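Local coordinates for protein chitinase (Paenibacillus sp. FPU-7, PDB 5GZT) that probably hydrolyses internal beta-1,4 linkages between N-acetylglucosamine units of chitin and chitodextrins, as an endo-acting chitinase with two family 18 catalytic domains, at residues B[200-212]-B[222-234]. Residues are numbered along the deposited sequence; the frame is centred on the assembly and turned at random.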
# COMPACT_ATOMS: atom_id res chain seq x y z
N LYS B 200 -15.24 -4.05 19.69
CA LYS B 200 -15.61 -4.28 21.07
C LYS B 200 -16.18 -3.03 21.71
O LYS B 200 -15.57 -1.93 21.61
CB LYS B 200 -14.42 -4.73 21.92
CG LYS B 200 -13.92 -6.13 21.62
CD LYS B 200 -13.06 -6.71 22.76
CE LYS B 200 -11.93 -5.76 23.13
NZ LYS B 200 -10.96 -6.30 24.12
N PHE B 201 -17.32 -3.23 22.39
CA PHE B 201 -18.03 -2.19 23.13
C PHE B 201 -18.76 -2.76 24.36
O PHE B 201 -19.22 -3.92 24.36
CB PHE B 201 -19.01 -1.42 22.23
CG PHE B 201 -19.98 -2.29 21.44
CD1 PHE B 201 -19.57 -2.96 20.29
CD2 PHE B 201 -21.32 -2.38 21.79
CE1 PHE B 201 -20.47 -3.74 19.53
CE2 PHE B 201 -22.22 -3.16 21.04
CZ PHE B 201 -21.80 -3.84 19.91
N ASN B 202 -18.81 -1.95 25.42
CA ASN B 202 -19.68 -2.18 26.60
C ASN B 202 -21.08 -1.61 26.31
O ASN B 202 -21.21 -0.40 26.08
CB ASN B 202 -19.10 -1.55 27.88
CG ASN B 202 -17.88 -2.31 28.43
OD1 ASN B 202 -17.88 -3.56 28.52
ND2 ASN B 202 -16.85 -1.57 28.82
N ALA B 203 -22.09 -2.49 26.28
CA ALA B 203 -23.50 -2.09 26.05
C ALA B 203 -24.32 -2.23 27.34
O ALA B 203 -24.79 -3.31 27.68
CB ALA B 203 -24.14 -2.91 24.92
N TYR B 204 -24.46 -1.11 28.05
CA TYR B 204 -25.35 -1.03 29.20
C TYR B 204 -26.79 -1.11 28.68
O TYR B 204 -27.11 -0.61 27.58
CB TYR B 204 -25.10 0.25 30.01
CG TYR B 204 -23.64 0.48 30.41
CD1 TYR B 204 -22.86 -0.56 30.95
CD2 TYR B 204 -23.04 1.73 30.24
CE1 TYR B 204 -21.54 -0.35 31.32
CE2 TYR B 204 -21.72 1.94 30.60
CZ TYR B 204 -20.98 0.90 31.14
OH TYR B 204 -19.68 1.11 31.50
N GLY B 205 -27.64 -1.77 29.46
CA GLY B 205 -29.01 -2.07 29.04
C GLY B 205 -29.06 -3.03 27.88
O GLY B 205 -29.85 -2.84 26.93
N TRP B 206 -28.21 -4.06 27.93
CA TRP B 206 -28.18 -5.07 26.89
C TRP B 206 -29.58 -5.67 26.81
O TRP B 206 -30.00 -6.36 27.74
CB TRP B 206 -27.13 -6.17 27.15
CG TRP B 206 -27.10 -7.22 26.05
CD1 TRP B 206 -27.32 -8.57 26.18
CD2 TRP B 206 -26.91 -6.98 24.65
NE1 TRP B 206 -27.26 -9.18 24.95
CE2 TRP B 206 -26.99 -8.23 24.00
CE3 TRP B 206 -26.65 -5.83 23.89
CZ2 TRP B 206 -26.83 -8.36 22.61
CZ3 TRP B 206 -26.49 -5.96 22.52
CH2 TRP B 206 -26.58 -7.22 21.89
N ASP B 207 -30.31 -5.38 25.73
CA ASP B 207 -31.61 -6.02 25.51
C ASP B 207 -31.55 -6.84 24.23
O ASP B 207 -32.46 -6.78 23.37
CB ASP B 207 -32.76 -4.98 25.50
CG ASP B 207 -34.19 -5.61 25.45
OD1 ASP B 207 -34.39 -6.74 25.96
OD2 ASP B 207 -35.10 -4.96 24.88
N ASN B 208 -30.48 -7.63 24.12
CA ASN B 208 -30.39 -8.62 23.08
C ASN B 208 -30.71 -8.01 21.69
O ASN B 208 -31.44 -8.60 20.87
CB ASN B 208 -31.35 -9.76 23.44
CG ASN B 208 -31.02 -11.04 22.72
OD1 ASN B 208 -31.68 -11.39 21.74
ND2 ASN B 208 -29.99 -11.75 23.19
N ASN B 209 -30.20 -6.80 21.46
CA ASN B 209 -30.29 -6.17 20.15
C ASN B 209 -29.27 -5.04 20.06
O ASN B 209 -28.89 -4.39 21.08
CB ASN B 209 -31.69 -5.64 19.83
CG ASN B 209 -31.88 -4.20 20.26
OD1 ASN B 209 -31.66 -3.85 21.42
ND2 ASN B 209 -32.26 -3.35 19.32
N ALA B 210 -28.86 -4.81 18.82
CA ALA B 210 -27.95 -3.73 18.44
C ALA B 210 -27.77 -3.76 16.94
O ALA B 210 -27.97 -4.81 16.27
CB ALA B 210 -26.60 -3.82 19.14
N THR B 211 -27.39 -2.60 16.43
CA THR B 211 -27.30 -2.35 14.99
C THR B 211 -25.95 -1.59 14.67
O THR B 211 -25.60 -0.54 15.29
CB THR B 211 -28.65 -1.75 14.46
OG1 THR B 211 -28.41 -0.75 13.46
CG2 THR B 211 -29.53 -1.15 15.60
N ILE B 212 -25.17 -2.17 13.75
CA ILE B 212 -23.84 -1.65 13.39
C ILE B 212 -23.87 -1.35 11.91
O ILE B 212 -24.27 -2.24 11.13
CB ILE B 212 -22.72 -2.66 13.68
CG1 ILE B 212 -22.52 -2.80 15.19
CG2 ILE B 212 -21.39 -2.22 13.05
CD1 ILE B 212 -21.77 -4.04 15.59
N THR B 222 -22.83 -0.61 4.99
CA THR B 222 -23.22 -2.00 5.25
C THR B 222 -23.73 -2.13 6.68
O THR B 222 -23.19 -1.50 7.58
CB THR B 222 -22.04 -2.91 4.91
OG1 THR B 222 -22.37 -3.74 3.80
CG2 THR B 222 -21.61 -3.77 6.05
N THR B 223 -24.80 -2.92 6.88
CA THR B 223 -25.49 -2.96 8.18
C THR B 223 -25.53 -4.37 8.77
O THR B 223 -25.66 -5.38 8.03
CB THR B 223 -26.91 -2.34 8.15
OG1 THR B 223 -26.95 -1.19 7.31
CG2 THR B 223 -27.32 -1.92 9.56
N TYR B 224 -25.35 -4.42 10.08
CA TYR B 224 -25.35 -5.64 10.83
C TYR B 224 -26.21 -5.45 12.11
O TYR B 224 -26.08 -4.43 12.81
CB TYR B 224 -23.91 -6.07 11.16
CG TYR B 224 -23.08 -6.44 9.92
CD1 TYR B 224 -23.21 -7.70 9.29
CD2 TYR B 224 -22.19 -5.53 9.37
CE1 TYR B 224 -22.48 -8.02 8.15
CE2 TYR B 224 -21.44 -5.85 8.26
CZ TYR B 224 -21.58 -7.08 7.64
OH TYR B 224 -20.82 -7.35 6.54
N THR B 225 -27.09 -6.43 12.38
CA THR B 225 -27.97 -6.40 13.57
C THR B 225 -27.84 -7.68 14.39
O THR B 225 -27.62 -8.74 13.81
CB THR B 225 -29.46 -6.23 13.18
OG1 THR B 225 -29.86 -7.29 12.26
CG2 THR B 225 -29.69 -4.83 12.55
N TYR B 226 -28.01 -7.59 15.72
CA TYR B 226 -28.14 -8.82 16.54
C TYR B 226 -29.29 -9.73 16.05
O TYR B 226 -29.22 -10.95 16.19
CB TYR B 226 -28.34 -8.53 18.03
CG TYR B 226 -27.97 -9.70 18.93
CD1 TYR B 226 -28.86 -10.75 19.19
CD2 TYR B 226 -26.72 -9.77 19.54
CE1 TYR B 226 -28.51 -11.83 20.02
CE2 TYR B 226 -26.36 -10.84 20.36
CZ TYR B 226 -27.25 -11.86 20.61
OH TYR B 226 -26.87 -12.90 21.43
N GLU B 227 -30.33 -9.12 15.46
CA GLU B 227 -31.47 -9.86 14.88
C GLU B 227 -31.05 -10.78 13.72
O GLU B 227 -31.12 -12.01 13.86
CB GLU B 227 -32.60 -8.88 14.46
CG GLU B 227 -33.49 -8.35 15.60
CD GLU B 227 -32.75 -7.56 16.69
OE1 GLU B 227 -31.69 -6.92 16.43
OE2 GLU B 227 -33.25 -7.57 17.84
N LYS B 228 -30.60 -10.20 12.60
CA LYS B 228 -30.15 -11.02 11.45
C LYS B 228 -28.80 -11.74 11.66
O LYS B 228 -28.59 -12.81 11.07
CB LYS B 228 -30.06 -10.18 10.15
CG LYS B 228 -31.18 -10.42 9.12
CD LYS B 228 -31.86 -9.13 8.73
CE LYS B 228 -32.71 -8.62 9.88
NZ LYS B 228 -33.07 -7.20 9.71
N ASN B 229 -27.93 -11.17 12.50
CA ASN B 229 -26.49 -11.47 12.43
C ASN B 229 -25.84 -11.81 13.77
O ASN B 229 -24.64 -11.59 13.90
CB ASN B 229 -25.72 -10.26 11.84
CG ASN B 229 -26.35 -9.69 10.58
OD1 ASN B 229 -26.89 -8.57 10.57
ND2 ASN B 229 -26.29 -10.46 9.51
N SER B 230 -26.58 -12.35 14.74
CA SER B 230 -25.95 -12.68 16.05
C SER B 230 -24.82 -13.73 15.95
O SER B 230 -24.02 -13.85 16.90
CB SER B 230 -26.98 -13.12 17.11
OG SER B 230 -27.68 -14.28 16.68
N ALA B 231 -24.77 -14.48 14.82
CA ALA B 231 -23.57 -15.25 14.39
C ALA B 231 -22.25 -14.42 14.41
O ALA B 231 -21.19 -14.95 14.73
CB ALA B 231 -23.79 -15.86 12.98
N GLN B 232 -22.33 -13.12 14.09
CA GLN B 232 -21.18 -12.22 14.07
C GLN B 232 -21.01 -11.50 15.41
O GLN B 232 -20.13 -10.66 15.54
CB GLN B 232 -21.31 -11.22 12.90
CG GLN B 232 -21.45 -11.93 11.55
CD GLN B 232 -21.30 -11.03 10.33
OE1 GLN B 232 -22.02 -11.17 9.36
NE2 GLN B 232 -20.33 -10.13 10.37
N PHE B 233 -21.83 -11.85 16.41
CA PHE B 233 -21.73 -11.19 17.73
C PHE B 233 -21.49 -12.18 18.83
O PHE B 233 -21.89 -13.33 18.72
CB PHE B 233 -23.03 -10.54 18.13
CG PHE B 233 -23.34 -9.28 17.41
CD1 PHE B 233 -23.97 -9.32 16.16
CD2 PHE B 233 -23.10 -8.04 18.04
CE1 PHE B 233 -24.30 -8.13 15.50
CE2 PHE B 233 -23.42 -6.85 17.40
CZ PHE B 233 -24.03 -6.89 16.14
N ALA B 234 -20.88 -11.69 19.91
CA ALA B 234 -20.62 -12.48 21.12
C ALA B 234 -20.81 -11.55 22.30
O ALA B 234 -20.13 -10.52 22.37
CB ALA B 234 -19.22 -13.03 21.12
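Ile212 and Tyr224 form an antiparallel hydrogen-bonded pair. Ile212 N donates to Tyr224 O (2.6 Å), and Tyr224 N returns a bond to Ile212 O. Beyond the next pair, Thr211 with Thr225, Tyr226 N reaches Ala210 O at 2.8 Å. The tightly packed face is the one that carries Ile212. The CG1 branch of Ile212 stands anti to the carbonyl carbon (chi1 -71°) and carries CD1 to Phe233, 3.7 Å from ring atom CZ. Phe201 meets the same ring edge to edge, with CZ 4.2 Å from Phe233 CE2. Phe242 of strand 239-243 also packs on Phe233 and Ile212.

A second aromatic pair sits where the loop before strand 210-215 meets Tyr226. The Trp206 indole points the edge of its six-membered ring at the face of Tyr226, an offset edge-to-face pair with planes at 72°. Trp206 CZ2 lies 3.4 Å from Tyr226 CE2. Ser230 CB covers one face of the Tyr226 ring.

The outer side is looser. The exposed Asn208 lays its amide obliquely beside Tyr226, with ND2 3.5 Å from CE1. Glu227 bends at chi2 (60°), which brings its carboxylate next to Asn209 CB. The amide oxygen of Asn209 accepts a hydrogen bond from Ala260 N of strand 251-261. Within 222-234, Thr225 is the N-cap of the short, weakly bonded helix about 226-229, its OG1 accepting from Lys228 N at 3.0 Å. Strands 210-215 and 221-225 thus make a beta hairpin, packed against the neighbouring antiparallel sheet as in a small beta-sandwich.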